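Local structure of hypothetical protein (Caulobacter vibrioides, 2QAS) at residues K34-G39 with L83-T88; G26-A31 with V105-L110. The protein probably acts as a dimeric SspB-type adaptor that delivers ssrA-tagged substrates to the ClpX unfoldase for degradation. All blocks are in the same frame, centred on the assembly; numbering follows the deposited sequence.

Contact 1 of 2, residues K34-G39 with L83-T88; sequences KAAAPG and LAPGET
Ala36 sets its methyl against two residues of the strand 81-85 at once. Its CB lies against the CG-CD edge of the pyrrolidine ring of Pro85, 3.5 Å from Pro85 CD, and 4.0 Å from CG of Leu83. The carbonyl O of Leu83 is close to the same methyl, at 3.6 Å from Ala36 CB, a touch of backbone on carbon rather than a bond. Next to this, the CD2 branch of Leu83 reaches to the C-terminal part of the helix and meets CB of Ala35 at 3.7 Å. Leu83 gets there because its CG is turned opposite the backbone N (chi1 173°), beside the carbonyl carbon, which carries the branch away from the strand toward the helix. Further out, Phe90 and Val92 of the neighbouring strand 89-96 pack against Leu83, while Leu32 and Lys33 of the helix and Tyr107 pack on Pro85; Leu41 lies on Ala35. The contact thus joins the end of helix 16-35 to an outermost strand of the three-stranded antiparallel sheet. The side-chain pairings are all between apolar carbons, so cohesion here probably comes from excluding water, and the small alanine methyls are consistent with a close approach of helix and strand.

Contact 2 of 2, residues G26-A31 with V105-L110; sequences GVVKAA and VPYAAL
Lys29 lays the start of its side chain over one face of the Tyr107 ring. Its CB sits 4.0 Å from the ring centroid, 17° off the normal and displaced toward the rim, a CH-pi contact; the backbone joins in, with Lys29 CA 3.8 Å from Tyr107 CE2. The two side chains cross at about a right angle, and the fully extended lysine runs on past the ring, its CD 4.1 Å from Tyr107 CE1. The ring is placed there by a CG set opposite the carbonyl carbon, beside the backbone N (chi1 -60°). Deeper in, Val28 and Leu110 meet tip to tip, though their exact spacing in the model is doubtful. Residues 107-109, with helical backbone angles but without regular helix bonding, carry the chain from strand 99-106 of the three-stranded sheet to strand 110-115 of the four-stranded one, so helix 16-35 packs where the two antiparallel sheets of this SspB-family fold meet. Ile49 and Phe90 pack on Leu110, and Phe113 and Phe124 on Val28, making this the dense, buried half. The lysine side is the more open one: Lys29 is partly exposed, and its NZ leads away to a salt bridge with Glu87, while the hydroxyl of the buried Tyr107 turns to the carbonyl of Gly86. From the same helical segment, Val27, Ala30 and Ala31 pack respectively on Ala23, Met19 and Met14 of the second subunit.

Overall arrangement
Both contacts draw on helix 16-35, contact 2 in its second half and contact 1 at its C-terminal end, and their centres lie 11 Å apart. They meet through residues 83-88, which run back along the helix, roughly against its direction, from contact 1 to contact 2. The polar link between them is a probable hydrogen bond of 3.1 Å joining Tyr107 OH to Gly86 O, and Glu87 O packs 3.7 Å from Tyr107 CE1. Glu87 pairs also with Lys33, through OE1, and so spans two lysines of the helix. Contact 2 is central, about 5 Å from the chain centre to its own centre, whereas contact 1 lies about 12 Å out.

Contact 1 of 2, residues K34-G39 with L83-T88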
ATOM      1  N   LYS A  34     -13.326  -7.564   3.391  1.00 63.79           N
ATOM      2  CA  LYS A  34     -13.625  -8.984   3.279  1.00 64.98           C
ATOM      3  C   LYS A  34     -14.409  -9.397   4.523  1.00 65.00           C
ATOM      4  O   LYS A  34     -15.263 -10.276   4.465  1.00 65.98           O
ATOM      5  CB  LYS A  34     -12.333  -9.803   3.182  1.00 66.57           C
ATOM      6  CG  LYS A  34     -11.509  -9.514   1.938  1.00 68.24           C
ATOM      7  CD  LYS A  34     -10.347 -10.484   1.810  1.00 70.89           C
ATOM      8  CE  LYS A  34      -9.530 -10.210   0.550  1.00 72.78           C
ATOM      9  NZ  LYS A  34      -8.477 -11.254   0.331  1.00 74.57           N
ATOM     10  N   ALA A  35     -14.117  -8.749   5.647  1.00 65.73           N
ATOM     11  CA  ALA A  35     -14.794  -9.046   6.907  1.00 66.45           C
ATOM     12  C   ALA A  35     -16.206  -8.476   6.906  1.00 67.99           C
ATOM     13  O   ALA A  35     -17.083  -8.964   7.615  1.00 69.01           O
ATOM     14  CB  ALA A  35     -14.002  -8.466   8.079  1.00 63.55           C
ATOM     15  N   ALA A  36     -16.421  -7.431   6.117  1.00 70.29           N
ATOM     16  CA  ALA A  36     -17.729  -6.800   6.040  1.00 71.31           C
ATOM     17  C   ALA A  36     -18.606  -7.531   5.035  1.00 72.89           C
ATOM     18  O   ALA A  36     -19.806  -7.280   4.953  1.00 73.26           O
ATOM     19  CB  ALA A  36     -17.583  -5.342   5.648  1.00 69.69           C
ATOM     20  N   ALA A  37     -18.002  -8.437   4.276  1.00 75.77           N
ATOM     21  CA  ALA A  37     -18.732  -9.212   3.277  1.00 79.41           C
ATOM     22  C   ALA A  37     -19.730 -10.140   3.963  1.00 82.20           C
ATOM     23  O   ALA A  37     -19.419 -10.761   4.981  1.00 82.32           O
ATOM     24  CB  ALA A  37     -17.758 -10.033   2.427  1.00 77.48           C
ATOM     25  N   PRO A  38     -20.945 -10.255   3.406  1.00 85.11           N
ATOM     26  CA  PRO A  38     -21.951 -11.136   4.016  1.00 86.37           C
ATOM     27  C   PRO A  38     -21.366 -12.530   4.261  1.00 87.05           C
ATOM     28  O   PRO A  38     -20.961 -13.224   3.321  1.00 86.89           O
ATOM     29  CB  PRO A  38     -23.083 -11.131   2.986  1.00 86.64           C
ATOM     30  CG  PRO A  38     -22.355 -10.880   1.679  1.00 86.73           C
ATOM     31  CD  PRO A  38     -21.370  -9.807   2.068  1.00 86.00           C
ATOM     32  N   GLY A  39     -21.315 -12.925   5.531  1.00 86.63           N
ATOM     33  CA  GLY A  39     -20.749 -14.214   5.890  1.00 84.78           C
ATOM     34  C   GLY A  39     -19.504 -14.008   6.736  1.00 84.08           C
ATOM     35  O   GLY A  39     -19.029 -14.931   7.401  1.00 84.06           O
ATOM     36  N   LEU A  83     -20.318  -4.032  10.428  1.00 44.89           N
ATOM     37  CA  LEU A  83     -19.012  -3.496  10.088  1.00 45.27           C
ATOM     38  C   LEU A  83     -19.194  -2.725   8.779  1.00 47.65           C
ATOM     39  O   LEU A  83     -19.625  -3.297   7.772  1.00 49.10           O
ATOM     40  CB  LEU A  83     -18.018  -4.638   9.890  1.00 43.49           C
ATOM     41  CG  LEU A  83     -16.637  -4.255   9.370  1.00 41.98           C
ATOM     42  CD1 LEU A  83     -16.000  -3.239  10.286  1.00 43.55           C
ATOM     43  CD2 LEU A  83     -15.795  -5.493   9.268  1.00 43.52           C
ATOM     44  N   ALA A  84     -18.888  -1.431   8.797  1.00 48.00           N
ATOM     45  CA  ALA A  84     -19.031  -0.589   7.610  1.00 48.70           C
ATOM     46  C   ALA A  84     -17.708   0.095   7.303  1.00 50.51           C
ATOM     47  O   ALA A  84     -17.418   1.168   7.831  1.00 48.89           O
ATOM     48  CB  ALA A  84     -20.100   0.456   7.836  1.00 47.15           C
ATOM     49  N   PRO A  85     -16.880  -0.530   6.452  1.00 53.89           N
ATOM     50  CA  PRO A  85     -15.580   0.041   6.093  1.00 58.91           C
ATOM     51  C   PRO A  85     -15.632   1.037   4.937  1.00 63.69           C
ATOM     52  O   PRO A  85     -15.675   0.649   3.768  1.00 64.54           O
ATOM     53  CB  PRO A  85     -14.739  -1.193   5.774  1.00 56.27           C
ATOM     54  CG  PRO A  85     -15.731  -2.118   5.171  1.00 55.06           C
ATOM     55  CD  PRO A  85     -16.964  -1.945   6.038  1.00 54.29           C
ATOM     56  N   GLY A  86     -15.644   2.323   5.283  1.00 67.80           N
ATOM     57  CA  GLY A  86     -15.673   3.369   4.276  1.00 72.42           C
ATOM     58  C   GLY A  86     -14.316   3.445   3.600  1.00 75.05           C
ATOM     59  O   GLY A  86     -13.460   2.588   3.834  1.00 75.94           O
ATOM     60  N   GLU A  87     -14.095   4.463   2.774  1.00 77.48           N
ATOM     61  CA  GLU A  87     -12.808   4.565   2.092  1.00 79.42           C
ATOM     62  C   GLU A  87     -11.735   5.219   2.961  1.00 77.93           C
ATOM     63  O   GLU A  87     -10.550   4.957   2.773  1.00 78.32           O
ATOM     64  CB  GLU A  87     -12.959   5.307   0.748  1.00 80.30           C
ATOM     65  CG  GLU A  87     -13.871   4.587  -0.291  1.00 83.93           C
ATOM     66  CD  GLU A  87     -13.235   3.359  -0.982  1.00 84.19           C
ATOM     67  OE1 GLU A  87     -13.954   2.638  -1.708  1.00 83.88           O
ATOM     68  OE2 GLU A  87     -12.025   3.113  -0.819  1.00 84.40           O
ATOM     69  N   THR A  88     -12.142   6.042   3.926  1.00 75.90           N
ATOM     70  CA  THR A  88     -11.174   6.699   4.800  1.00 74.56           C
ATOM     71  C   THR A  88     -11.237   6.280   6.275  1.00 72.74           C
ATOM     72  O   THR A  88     -10.323   6.562   7.050  1.00 71.78           O
ATOM     73  CB  THR A  88     -11.317   8.230   4.718  1.00 76.91           C
ATOM     74  OG1 THR A  88     -12.660   8.606   5.052  1.00 78.04           O
ATOM     75  CG2 THR A  88     -10.996   8.713   3.310  1.00 76.75           C
TER

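Contact 2 of 2, residues G26-A31 with V105-L110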
ATOM      1  N   GLY A  26      -3.550   0.406   3.830  1.00 59.60           N
ATOM      2  CA  GLY A  26      -4.542  -0.055   2.877  1.00 57.00           C
ATOM      3  C   GLY A  26      -4.849  -1.537   2.966  1.00 56.05           C
ATOM      4  O   GLY A  26      -5.892  -1.981   2.481  1.00 53.90           O
ATOM      5  N   VAL A  27      -3.948  -2.313   3.563  1.00 56.04           N
ATOM      6  CA  VAL A  27      -4.180  -3.751   3.712  1.00 55.96           C
ATOM      7  C   VAL A  27      -5.259  -3.945   4.780  1.00 54.92           C
ATOM      8  O   VAL A  27      -6.086  -4.855   4.696  1.00 52.98           O
ATOM      9  CB  VAL A  27      -2.899  -4.504   4.146  1.00 56.50           C
ATOM     10  CG1 VAL A  27      -3.228  -5.959   4.460  1.00 58.10           C
ATOM     11  CG2 VAL A  27      -1.862  -4.446   3.043  1.00 55.56           C
ATOM     12  N   VAL A  28      -5.243  -3.077   5.785  1.00 54.80           N
ATOM     13  CA  VAL A  28      -6.232  -3.146   6.850  1.00 54.65           C
ATOM     14  C   VAL A  28      -7.598  -2.882   6.237  1.00 54.92           C
ATOM     15  O   VAL A  28      -8.556  -3.613   6.477  1.00 54.71           O
ATOM     16  CB  VAL A  28      -5.944  -2.098   7.935  1.00 54.93           C
ATOM     17  CG1 VAL A  28      -7.032  -2.129   8.989  1.00 52.51           C
ATOM     18  CG2 VAL A  28      -4.567  -2.372   8.562  1.00 55.81           C
ATOM     19  N   LYS A  29      -7.681  -1.836   5.429  1.00 56.10           N
ATOM     20  CA  LYS A  29      -8.930  -1.489   4.772  1.00 56.33           C
ATOM     21  C   LYS A  29      -9.434  -2.610   3.880  1.00 55.00           C
ATOM     22  O   LYS A  29     -10.631  -2.899   3.839  1.00 56.47           O
ATOM     23  CB  LYS A  29      -8.730  -0.237   3.942  1.00 58.56           C
ATOM     24  CG  LYS A  29      -9.843   0.057   2.982  1.00 59.78           C
ATOM     25  CD  LYS A  29      -9.551   1.382   2.333  1.00 64.03           C
ATOM     26  CE  LYS A  29     -10.520   1.694   1.224  1.00 66.25           C
ATOM     27  NZ  LYS A  29     -10.027   2.896   0.501  1.00 69.20           N
ATOM     28  N   ALA A  30      -8.527  -3.249   3.158  1.00 52.80           N
ATOM     29  CA  ALA A  30      -8.939  -4.334   2.279  1.00 53.62           C
ATOM     30  C   ALA A  30      -9.381  -5.553   3.088  1.00 53.92           C
ATOM     31  O   ALA A  30     -10.303  -6.261   2.687  1.00 55.65           O
ATOM     32  CB  ALA A  30      -7.814  -4.699   1.335  1.00 50.99           C
ATOM     33  N   ALA A  31      -8.729  -5.794   4.225  1.00 53.01           N
ATOM     34  CA  ALA A  31      -9.080  -6.913   5.097  1.00 51.06           C
ATOM     35  C   ALA A  31     -10.456  -6.663   5.733  1.00 52.08           C
ATOM     36  O   ALA A  31     -11.264  -7.588   5.879  1.00 51.03           O
ATOM     37  CB  ALA A  31      -8.023  -7.079   6.183  1.00 50.49           C
ATOM     38  N   VAL A 105     -13.396   4.565  13.342  1.00 59.31           N
ATOM     39  CA  VAL A 105     -11.949   4.689  13.402  1.00 60.50           C
ATOM     40  C   VAL A 105     -11.343   4.968  12.036  1.00 60.42           C
ATOM     41  O   VAL A 105     -11.618   4.256  11.069  1.00 59.39           O
ATOM     42  CB  VAL A 105     -11.322   3.399  13.975  1.00 60.36           C
ATOM     43  CG1 VAL A 105      -9.809   3.539  14.049  1.00 58.68           C
ATOM     44  CG2 VAL A 105     -11.913   3.110  15.347  1.00 59.08           C
ATOM     45  N   PRO A 106     -10.525   6.029  11.931  1.00 61.59           N
ATOM     46  CA  PRO A 106      -9.916   6.325  10.632  1.00 61.33           C
ATOM     47  C   PRO A 106      -8.750   5.366  10.450  1.00 60.68           C
ATOM     48  O   PRO A 106      -8.160   4.910  11.433  1.00 61.10           O
ATOM     49  CB  PRO A 106      -9.442   7.776  10.785  1.00 60.29           C
ATOM     50  CG  PRO A 106     -10.303   8.325  11.879  1.00 60.76           C
ATOM     51  CD  PRO A 106     -10.360   7.170  12.847  1.00 62.69           C
ATOM     52  N   TYR A 107      -8.419   5.038   9.210  1.00 59.74           N
ATOM     53  CA  TYR A 107      -7.294   4.147   9.002  1.00 61.09           C
ATOM     54  C   TYR A 107      -6.016   4.844   9.453  1.00 60.94           C
ATOM     55  O   TYR A 107      -5.031   4.196   9.797  1.00 63.17           O
ATOM     56  CB  TYR A 107      -7.225   3.731   7.540  1.00 60.38           C
ATOM     57  CG  TYR A 107      -8.483   3.012   7.124  1.00 62.87           C
ATOM     58  CD1 TYR A 107      -9.391   3.603   6.252  1.00 62.73           C
ATOM     59  CD2 TYR A 107      -8.801   1.760   7.659  1.00 62.64           C
ATOM     60  CE1 TYR A 107     -10.589   2.968   5.921  1.00 65.16           C
ATOM     61  CE2 TYR A 107      -9.993   1.118   7.336  1.00 63.56           C
ATOM     62  CZ  TYR A 107     -10.884   1.728   6.468  1.00 65.01           C
ATOM     63  OH  TYR A 107     -12.075   1.115   6.157  1.00 65.72           O
ATOM     64  N   ALA A 108      -6.057   6.172   9.483  1.00 59.88           N
ATOM     65  CA  ALA A 108      -4.916   6.969   9.908  1.00 59.79           C
ATOM     66  C   ALA A 108      -4.633   6.775  11.400  1.00 60.04           C
ATOM     67  O   ALA A 108      -3.491   6.902  11.851  1.00 60.34           O
ATOM     68  CB  ALA A 108      -5.178   8.437   9.621  1.00 57.01           C
ATOM     69  N   ALA A 109      -5.669   6.461  12.171  1.00 58.67           N
ATOM     70  CA  ALA A 109      -5.496   6.274  13.605  1.00 56.14           C
ATOM     71  C   ALA A 109      -4.850   4.933  13.951  1.00 55.30           C
ATOM     72  O   ALA A 109      -4.326   4.764  15.044  1.00 53.68           O
ATOM     73  CB  ALA A 109      -6.830   6.413  14.301  1.00 55.38           C
ATOM     74  N   LEU A 110      -4.874   3.992  13.014  1.00 56.25           N
ATOM     75  CA  LEU A 110      -4.303   2.670  13.243  1.00 57.88           C
ATOM     76  C   LEU A 110      -2.833   2.664  13.611  1.00 58.47           C
ATOM     77  O   LEU A 110      -2.049   3.458  13.094  1.00 57.73           O
ATOM     78  CB  LEU A 110      -4.493   1.796  12.010  1.00 59.66           C
ATOM     79  CG  LEU A 110      -5.756   0.945  11.982  1.00 62.84           C
ATOM     80  CD1 LEU A 110      -6.977   1.783  12.310  1.00 64.97           C
ATOM     81  CD2 LEU A 110      -5.871   0.326  10.608  1.00 65.02           C
TER